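Local coordinates for 2OG-Fe dioxygenase family protein (Methylibium petroleiphilum, PDB 3PL0) that probably acts as an iron- and 2-oxoglutarate-dependent dioxygenase of the cupin superfamily, with a double-stranded beta-helix fold, at residues 86-91 with 248-253. Sequence-based numbering, arbitrary orientation.
Sequences QHRAHW and GGFQAP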
loop_
_atom_site.group_PDB
_atom_site.type_symbol
_atom_site.label_atom_id
_atom_site.label_comp_id
_atom_site.label_asym_id
_atom_site.label_seq_id
_atom_site.Cartn_x
_atom_site.Cartn_y
_atom_site.Cartn_z
ATOM N N GLN A 86 13.381 10.156 11.071
ATOM C CA GLN A 86 14.495 10.366 10.165
ATOM C C GLN A 86 14.491 9.338 9.049
ATOM O O GLN A 86 14.163 8.169 9.284
ATOM C CB GLN A 86 15.819 10.293 10.910
ATOM C CG GLN A 86 17.007 10.656 10.031
ATOM C CD GLN A 86 18.205 11.097 10.849
ATOM O OE1 GLN A 86 18.564 12.274 10.856
ATOM N NE2 GLN A 86 18.816 10.156 11.562
ATOM N N HIS A 87 14.856 9.778 7.842
ATOM C CA HIS A 87 14.915 8.888 6.663
ATOM C C HIS A 87 15.718 7.630 6.973
ATOM O O HIS A 87 16.713 7.681 7.678
ATOM C CB HIS A 87 15.490 9.606 5.459
ATOM C CG HIS A 87 15.226 8.891 4.160
ATOM N ND1 HIS A 87 13.949 8.623 3.701
ATOM C CD2 HIS A 87 16.078 8.366 3.244
ATOM C CE1 HIS A 87 14.033 7.972 2.552
ATOM N NE2 HIS A 87 15.312 7.817 2.245
ATOM N N ARG A 88 15.243 6.488 6.516
ATOM C CA ARG A 88 15.856 5.229 6.892
ATOM C C ARG A 88 15.684 4.208 5.795
ATOM O O ARG A 88 14.871 4.384 4.896
ATOM C CB ARG A 88 15.279 4.704 8.221
ATOM C CG ARG A 88 13.774 4.433 8.204
ATOM C CD ARG A 88 13.277 3.804 9.479
ATOM N NE ARG A 88 13.710 2.406 9.649
ATOM C CZ ARG A 88 13.246 1.351 8.962
ATOM N NH1 ARG A 88 12.305 1.496 8.014
ATOM N NH2 ARG A 88 13.722 0.112 9.229
ATOM N N ALA A 89 16.451 3.130 5.887
ATOM C CA ALA A 89 16.420 2.085 4.897
ATOM C C ALA A 89 15.241 1.145 5.086
ATOM O O ALA A 89 14.690 1.010 6.186
ATOM C CB ALA A 89 17.719 1.301 4.944
ATOM N N HIS A 90 14.883 0.467 4.003
ATOM C CA HIS A 90 13.817 -0.477 4.022
ATOM C C HIS A 90 14.467 -1.866 4.029
ATOM O O HIS A 90 15.310 -2.124 3.188
ATOM C CB HIS A 90 12.896 -0.274 2.808
ATOM C CG HIS A 90 11.833 -1.318 2.714
ATOM N ND1 HIS A 90 10.801 -1.413 3.624
ATOM C CD2 HIS A 90 11.688 -2.365 1.876
ATOM C CE1 HIS A 90 10.055 -2.463 3.335
ATOM N NE2 HIS A 90 10.565 -3.053 2.269
ATOM N N TRP A 91 14.085 -2.735 4.975
ATOM C CA TRP A 91 14.661 -4.066 5.113
ATOM C C TRP A 91 13.928 -5.102 4.261
ATOM O O TRP A 91 12.715 -5.148 4.258
ATOM C CB TRP A 91 14.640 -4.514 6.608
ATOM C CG TRP A 91 15.613 -5.644 6.975
ATOM C CD1 TRP A 91 16.836 -5.860 6.434
ATOM C CD2 TRP A 91 15.429 -6.687 7.965
ATOM N NE1 TRP A 91 17.419 -6.966 6.991
ATOM C CE2 TRP A 91 16.577 -7.497 7.934
ATOM C CE3 TRP A 91 14.383 -7.030 8.845
ATOM C CZ2 TRP A 91 16.748 -8.626 8.794
ATOM C CZ3 TRP A 91 14.550 -8.140 9.705
ATOM C CH2 TRP A 91 15.731 -8.924 9.662
ATOM N N GLY A 248 5.837 -2.368 17.725
ATOM C CA GLY A 248 7.158 -2.665 18.310
ATOM C C GLY A 248 8.282 -1.843 17.690
ATOM O O GLY A 248 9.078 -1.191 18.382
ATOM N N GLY A 249 8.345 -1.846 16.374
ATOM C CA GLY A 249 9.280 -0.989 15.667
ATOM C C GLY A 249 9.134 -1.219 14.176
ATOM O O GLY A 249 8.344 -2.069 13.729
ATOM N N PHE A 250 9.934 -0.508 13.409
ATOM C CA PHE A 250 10.062 -0.823 11.972
ATOM C C PHE A 250 10.720 -2.184 11.805
ATOM O O PHE A 250 11.544 -2.573 12.637
ATOM C CB PHE A 250 10.908 0.225 11.276
ATOM C CG PHE A 250 10.331 1.566 11.322
ATOM C CD1 PHE A 250 9.225 1.878 10.538
ATOM C CD2 PHE A 250 10.845 2.525 12.160
ATOM C CE1 PHE A 250 8.675 3.134 10.576
ATOM C CE2 PHE A 250 10.298 3.781 12.188
ATOM C CZ PHE A 250 9.190 4.083 11.400
ATOM N N GLN A 251 10.359 -2.914 10.744
ATOM C CA GLN A 251 11.103 -4.111 10.363
ATOM C C GLN A 251 12.543 -3.664 10.181
ATOM O O GLN A 251 12.821 -2.691 9.463
ATOM C CB GLN A 251 10.584 -4.729 9.038
ATOM C CG GLN A 251 9.611 -5.900 9.161
ATOM C CD GLN A 251 10.252 -7.208 9.588
ATOM O OE1 GLN A 251 11.462 -7.275 9.777
ATOM N NE2 GLN A 251 9.429 -8.263 9.765
ATOM N N ALA A 252 13.463 -4.345 10.859
ATOM C CA ALA A 252 14.867 -4.001 10.760
ATOM C C ALA A 252 15.727 -5.122 11.359
ATOM O O ALA A 252 15.299 -5.831 12.284
ATOM C CB ALA A 252 15.162 -2.647 11.455
ATOM N N PRO A 253 16.942 -5.288 10.824
ATOM C CA PRO A 253 17.901 -6.213 11.450
ATOM C C PRO A 253 18.204 -5.765 12.872
ATOM O O PRO A 253 18.156 -4.563 13.166
ATOM C CB PRO A 253 19.146 -6.088 10.573
ATOM C CG PRO A 253 19.061 -4.707 10.028
ATOM C CD PRO A 253 17.591 -4.416 9.829
HETATM O O HOH W 1 11.744 -2.230 7.019
#
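The A252-P253 peptide bond lies over one face of the W91 indole, with P253 N over the ring centre, 3.5 Å from W91 CD2, and A252 C nearer the rim. P253 CD makes a CH-pi contact with the five-membered ring, 3.5 Å from its centroid and almost on the normal. At the benzo edge, Q251 OE1 approaches W91 CE3 to 3.1 Å, with the amide plane tilted 40° from the ring; the amide nitrogen of Q251 bonds to G169 O, and W91 NE1 to G101 O. R88 carries the other main part of the contact. Its guanidinium stacks on the F250 ring, offset toward F250 CB, planes 12° apart, and R88 CD lies over the ring face. R88 NH2 gives a weak hydrogen bond to Q251 O (3.0 Å), bent to 129°. A water accepts from the backbone N-H of W91 and donates to Q251 O (2.7 Å). Replacing W91 by alanine would probably open a gap beside A252 and P253 and leave G101 O without its indole donor. Flat stacking and CH-pi contacts, with one weak direct hydrogen bond and one water bridge, thus join the tail after strand 237-246 to strand 90-92 and the loop before it, so the contact rests mainly on shape and dispersion.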